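Local coordinates for protein putative PTS system, cellobiose-specific IIA component (Streptococcus mutans, PDB 3L8R) that probably serves as the trimeric IIA component of a cellobiose-type phosphotransferase system, passing a phosphoryl group along during sugar uptake, at residues S39-A44 with Q58-A63; G35-I40 with D65-A70. One frame throughout, in Å; residues are numbered along the deposited sequence.

Contact 1. Residues S39-A44 with Q58-A63; sequences SIVHEA and QKLQEA
Lys59 lies against three residues of the facing helix, and following it outward from the backbone describes much of this contact. Its CB rests on the methyl of Ala44, 3.8 Å from Ala44 CB. One atom further, CG sits between two neighbours, Ile40 CG2 and Glu43 CB, and the lysine crosses the isoleucine side chain at about a right angle. The chain bends at chi2 (42°), runs straight, then bends again at chi4, which brings NZ among the carboxylates of Glu43 and Glu62. The bridge across the helices is long, with Lys59 NZ 3.6 Å from Glu43 OE1; the one within its own helix is somewhat shorter, NZ lying 3.3 Å from Glu62 OE1, and its hydrogen bonds are weak. The ammonium group thus links two acidic side chains and probably eases the repulsion between them.

Beneath these charged groups the contact is apolar. Ile40 directs its CG2 methyl, placed anti to the backbone N, onto the facing backbone, where CG2 lies 3.3 Å from Lys59 O. That oxygen already accepts the helical bond from Ala63 N. Val41 CG2 packs at 3.5 Å on Ala63 CB, and Ala44 CB lies 3.7 Å from Leu60 CG. Small alanines on both helices are consistent with the close spacing of the short segments, whose axes approach to 8.1 Å and run nearly antiparallel, at 171°.

Helix 91-118 packs alongside: Val41 touches its Leu106 and Arg107, while Leu60 packs on Ala110. His42 touches Leu106 as well, and its NE2 is hydrogen-bonded to Glu108 OE1 of a second subunit, so helix 20-49 meets both other long helices of its chain and a neighbouring copy in the trimer.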
loop_
_atom_site.group_PDB
_atom_site.type_symbol
_atom_site.label_atom_id
_atom_site.label_comp_id
_atom_site.label_asym_id
_atom_site.label_seq_id
_atom_site.Cartn_x
_atom_site.Cartn_y
_atom_site.Cartn_z
ATOM N N SER A 39 12.080 7.816 -2.736
ATOM C CA SER A 39 13.421 7.985 -2.199
ATOM C C SER A 39 13.491 9.287 -1.433
ATOM O O SER A 39 14.243 9.400 -0.469
ATOM C CB SER A 39 14.489 7.930 -3.285
ATOM O OG SER A 39 14.497 9.126 -4.051
ATOM N N ILE A 40 12.691 10.267 -1.826
ATOM C CA ILE A 40 12.764 11.523 -1.122
ATOM C C ILE A 40 12.130 11.372 0.236
ATOM O O ILE A 40 12.608 11.963 1.245
ATOM C CB ILE A 40 12.166 12.716 -1.893
ATOM C CG1 ILE A 40 12.938 12.976 -3.183
ATOM C CG2 ILE A 40 12.294 13.964 -1.056
ATOM C CD1 ILE A 40 12.070 13.570 -4.254
ATOM N N VAL A 41 11.068 10.573 0.290
ATOM C CA VAL A 41 10.444 10.374 1.584
ATOM C C VAL A 41 11.452 9.740 2.532
ATOM O O VAL A 41 11.518 10.117 3.713
ATOM C CB VAL A 41 9.172 9.528 1.517
ATOM C CG1 VAL A 41 8.731 9.180 2.936
ATOM C CG2 VAL A 41 8.088 10.270 0.773
ATOM N N HIS A 42 12.223 8.773 2.017
ATOM C CA HIS A 42 13.267 8.132 2.813
ATOM C C HIS A 42 14.347 9.117 3.248
ATOM O O HIS A 42 14.772 9.097 4.377
ATOM C CB HIS A 42 13.882 6.942 2.100
ATOM C CG HIS A 42 13.086 5.696 2.260
ATOM N ND1 HIS A 42 13.034 5.007 3.454
ATOM C CD2 HIS A 42 12.286 5.030 1.393
ATOM C CE1 HIS A 42 12.241 3.955 3.312
ATOM N NE2 HIS A 42 11.775 3.946 2.070
ATOM N N GLU A 43 14.729 10.027 2.374
ATOM C CA GLU A 43 15.523 11.196 2.797
ATOM C C GLU A 43 14.876 11.858 4.013
ATOM O O GLU A 43 15.522 11.971 5.060
ATOM C CB GLU A 43 15.731 12.190 1.652
ATOM C CG GLU A 43 16.470 11.622 0.457
ATOM C CD GLU A 43 17.035 12.708 -0.438
ATOM O OE1 GLU A 43 16.433 13.074 -1.459
ATOM O OE2 GLU A 43 18.120 13.214 -0.098
ATOM N N ALA A 44 13.593 12.198 3.933
ATOM C CA ALA A 44 12.959 12.783 5.111
ATOM C C ALA A 44 13.113 11.866 6.327
ATOM O O ALA A 44 13.346 12.364 7.434
ATOM C CB ALA A 44 11.519 13.140 4.869
ATOM N N GLN A 58 10.796 19.751 4.729
ATOM C CA GLN A 58 11.038 20.219 3.348
ATOM C C GLN A 58 11.041 19.067 2.374
ATOM O O GLN A 58 10.419 19.150 1.316
ATOM C CB GLN A 58 12.380 20.985 3.223
ATOM C CG GLN A 58 12.323 22.441 3.656
ATOM C CD GLN A 58 13.687 23.023 4.008
ATOM O OE1 GLN A 58 14.717 22.315 3.956
ATOM N NE2 GLN A 58 13.715 24.337 4.363
ATOM N N LYS A 59 11.748 18.000 2.728
ATOM C CA LYS A 59 11.799 16.811 1.898
ATOM C C LYS A 59 10.425 16.166 1.725
ATOM O O LYS A 59 10.059 15.738 0.609
ATOM C CB LYS A 59 12.813 15.829 2.469
ATOM C CG LYS A 59 14.195 15.789 1.740
ATOM C CD LYS A 59 14.771 17.171 1.334
ATOM C CE LYS A 59 16.168 17.008 0.745
ATOM N NZ LYS A 59 16.162 16.580 -0.683
ATOM N N LEU A 60 9.640 16.125 2.804
ATOM C CA LEU A 60 8.217 15.730 2.663
ATOM C C LEU A 60 7.424 16.571 1.672
ATOM O O LEU A 60 6.516 16.073 1.050
ATOM C CB LEU A 60 7.483 15.604 4.006
ATOM C CG LEU A 60 8.009 14.433 4.833
ATOM C CD1 LEU A 60 7.556 14.461 6.284
ATOM C CD2 LEU A 60 7.656 13.082 4.164
ATOM N N GLN A 61 7.779 17.827 1.493
ATOM C CA GLN A 61 7.104 18.651 0.484
ATOM C C GLN A 61 7.631 18.398 -0.947
ATOM O O GLN A 61 6.866 18.455 -1.936
ATOM C CB GLN A 61 7.168 20.153 0.845
ATOM C CG GLN A 61 6.144 20.971 0.080
ATOM C CD GLN A 61 6.409 22.491 0.053
ATOM O OE1 GLN A 61 5.651 23.245 -0.580
ATOM N NE2 GLN A 61 7.476 22.944 0.732
ATOM N N GLU A 62 8.926 18.138 -1.082
ATOM C CA GLU A 62 9.442 17.792 -2.398
ATOM C C GLU A 62 8.857 16.493 -2.857
ATOM O O GLU A 62 8.519 16.354 -4.021
ATOM C CB GLU A 62 10.919 17.521 -2.343
ATOM C CG GLU A 62 11.782 18.653 -2.497
ATOM C CD GLU A 62 13.165 18.250 -2.110
ATOM O OE1 GLU A 62 13.689 17.251 -2.714
ATOM O OE2 GLU A 62 13.702 18.931 -1.200
ATOM N N ALA A 63 8.825 15.520 -1.949
ATOM C CA ALA A 63 8.260 14.204 -2.236
ATOM C C ALA A 63 6.873 14.427 -2.783
ATOM O O ALA A 63 6.514 13.899 -3.828
ATOM C CB ALA A 63 8.215 13.314 -0.964
#

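Contact 2. Residues G35-I40 with D65-A70; sequences GNARSI and DELLKA
Ala37 faces Glu66 across segments 35-40 and 65-70, which belong to two antiparallel helices of the three-helix bundle, the fold of the lactose/cellobiose IIA subunits. Their CA atoms are 5.4 Å apart, and the short segments are inclined at 155°, with axes 8.3 Å apart at their closest. Ala37 CB touches two neighbouring side chains of the facing helix, lying 3.7 Å from Leu67 CG and 3.9 Å from Glu66 CB. Leu67 covers the alanine while also reaching Leu100 and Thr103 of helix 91-118, which makes it a link among all three helices.

Glu66 is bent about its CB-CG bond (chi2 -54°), leaving the CG methylene toward helix 20-49 and the carboxylate turned aside. Ile40 CD1 meets this methylene at 3.8 Å, the two side chains crossing at about a right angle. Asn36 OD1 lies 3.9 Å from the same Glu66 CG; the amide and carboxylate planes are turned 46° apart, and no hydrogen bond joins the two groups.

No hydrogen bond crosses between the two segments. Asn36 O accepts both the helical bond from Ile40 N and a hydrogen bond from Ser39 OG, whose donor oxygen is tilted from the carbonyl plane. Arg38 faces elsewhere, bonding to Thr102 of helix 91-118 and forming a salt bridge with Glu108 of a second subunit. The Glu66 carboxylate is engaged one turn along its own helix, where Lys69 NZ donates to the syn lone pair of Glu66 OE1 at 3.0 Å.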
loop_
_atom_site.group_PDB
_atom_site.type_symbol
_atom_site.label_atom_id
_atom_site.label_comp_id
_atom_site.label_asym_id
_atom_site.label_seq_id
_atom_site.Cartn_x
_atom_site.Cartn_y
_atom_site.Cartn_z
ATOM N N GLY A 35 8.708 6.465 -7.660
ATOM C CA GLY A 35 10.002 5.912 -7.191
ATOM C C GLY A 35 10.860 7.042 -6.624
ATOM O O GLY A 35 11.408 6.962 -5.522
ATOM N N ASN A 36 10.954 8.133 -7.365
ATOM C CA ASN A 36 11.696 9.281 -6.906
ATOM C C ASN A 36 11.101 9.840 -5.621
ATOM O O ASN A 36 11.837 10.144 -4.661
ATOM C CB ASN A 36 11.705 10.355 -7.970
ATOM C CG ASN A 36 12.708 11.452 -7.672
ATOM O OD1 ASN A 36 12.493 12.615 -8.004
ATOM N ND2 ASN A 36 13.814 11.087 -7.061
ATOM N N ALA A 37 9.769 9.958 -5.580
ATOM C CA ALA A 37 9.122 10.530 -4.397
ATOM C C ALA A 37 9.374 9.605 -3.246
ATOM O O ALA A 37 9.611 10.064 -2.131
ATOM C CB ALA A 37 7.611 10.766 -4.616
ATOM N N ARG A 38 9.396 8.295 -3.501
ATOM C CA ARG A 38 9.709 7.405 -2.402
ATOM C C ARG A 38 11.099 7.599 -1.869
ATOM O O ARG A 38 11.311 7.522 -0.658
ATOM C CB ARG A 38 9.492 5.938 -2.727
ATOM C CG ARG A 38 9.189 5.136 -1.472
ATOM C CD ARG A 38 9.237 3.618 -1.801
ATOM N NE ARG A 38 8.550 2.808 -0.810
ATOM C CZ ARG A 38 7.271 2.439 -0.871
ATOM N NH1 ARG A 38 6.485 2.751 -1.893
ATOM N NH2 ARG A 38 6.806 1.693 0.096
ATOM N N SER A 39 12.080 7.816 -2.736
ATOM C CA SER A 39 13.421 7.985 -2.199
ATOM C C SER A 39 13.491 9.287 -1.433
ATOM O O SER A 39 14.243 9.400 -0.469
ATOM C CB SER A 39 14.489 7.930 -3.285
ATOM O OG SER A 39 14.497 9.126 -4.051
ATOM N N ILE A 40 12.691 10.267 -1.826
ATOM C CA ILE A 40 12.764 11.523 -1.122
ATOM C C ILE A 40 12.130 11.372 0.236
ATOM O O ILE A 40 12.608 11.963 1.245
ATOM C CB ILE A 40 12.166 12.716 -1.893
ATOM C CG1 ILE A 40 12.938 12.976 -3.183
ATOM C CG2 ILE A 40 12.294 13.964 -1.056
ATOM C CD1 ILE A 40 12.070 13.570 -4.254
ATOM N N ASP A 65 5.773 17.232 -4.257
ATOM C CA ASP A 65 5.895 17.795 -5.590
ATOM C C ASP A 65 6.017 16.706 -6.635
ATOM O O ASP A 65 5.378 16.794 -7.689
ATOM C CB ASP A 65 7.107 18.715 -5.731
ATOM C CG ASP A 65 6.968 19.992 -4.947
ATOM O OD1 ASP A 65 5.799 20.420 -4.693
ATOM O OD2 ASP A 65 8.053 20.540 -4.571
ATOM N N GLU A 66 6.852 15.709 -6.363
ATOM C CA GLU A 66 7.030 14.604 -7.294
ATOM C C GLU A 66 5.840 13.650 -7.349
ATOM O O GLU A 66 5.368 13.268 -8.449
ATOM C CB GLU A 66 8.306 13.847 -6.973
ATOM C CG GLU A 66 9.457 14.771 -6.784
ATOM C CD GLU A 66 9.663 15.729 -7.968
ATOM O OE1 GLU A 66 9.134 15.526 -9.094
ATOM O OE2 GLU A 66 10.391 16.698 -7.750
ATOM N N LEU A 67 5.350 13.277 -6.167
ATOM C CA LEU A 67 4.203 12.392 -6.088
ATOM C C LEU A 67 3.064 12.946 -6.909
ATOM O O LEU A 67 2.455 12.212 -7.673
ATOM C CB LEU A 67 3.758 12.166 -4.650
ATOM C CG LEU A 67 3.999 10.816 -3.990
ATOM C CD1 LEU A 67 2.927 10.671 -2.918
ATOM C CD2 LEU A 67 3.925 9.652 -5.004
ATOM N N LEU A 68 2.799 14.235 -6.777
ATOM C CA LEU A 68 1.737 14.877 -7.553
ATOM C C LEU A 68 1.771 14.577 -9.044
ATOM O O LEU A 68 0.709 14.388 -9.668
ATOM C CB LEU A 68 1.744 16.394 -7.353
ATOM C CG LEU A 68 0.320 16.937 -7.398
ATOM C CD1 LEU A 68 -0.173 17.126 -5.928
ATOM C CD2 LEU A 68 0.179 18.241 -8.289
ATOM N N LYS A 69 2.977 14.491 -9.612
ATOM C CA LYS A 69 3.077 14.181 -11.043
ATOM C C LYS A 69 2.531 12.794 -11.294
ATOM O O LYS A 69 1.822 12.566 -12.319
ATOM C CB LYS A 69 4.497 14.292 -11.575
ATOM C CG LYS A 69 5.154 15.652 -11.379
ATOM C CD LYS A 69 6.653 15.545 -11.620
ATOM C CE LYS A 69 7.326 16.948 -11.535
ATOM N NZ LYS A 69 8.786 16.832 -11.828
ATOM N N ALA A 70 2.832 11.886 -10.353
ATOM C CA ALA A 70 2.361 10.500 -10.417
ATOM C C ALA A 70 0.864 10.422 -10.195
ATOM O O ALA A 70 0.159 9.766 -10.988
ATOM C CB ALA A 70 3.140 9.594 -9.465
#

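In the fold
Both contacts join helix 20-49 to helix 53-82 and follow one another along the same antiparallel pair, their centres 8 Å apart, with Ile40 shared. Both are mainly buried, but contact 2 lies nearer the middle of the chain, about 5 Å from its centre against 11 Å for contact 1. Contact 1 buries more than twice the area, 377 Å² against 167 Å², and carries a long salt bridge across the helices at its exposed margin. In contact 2 only packing crosses the interface, and Glu66 pairs within its own helix. Contact 1 lies away from the predicted phosphohistidine and magnesium sites, whereas Leu67 in contact 2 is about 11 Å, between side chains, from Asp98, the predicted magnesium ligand.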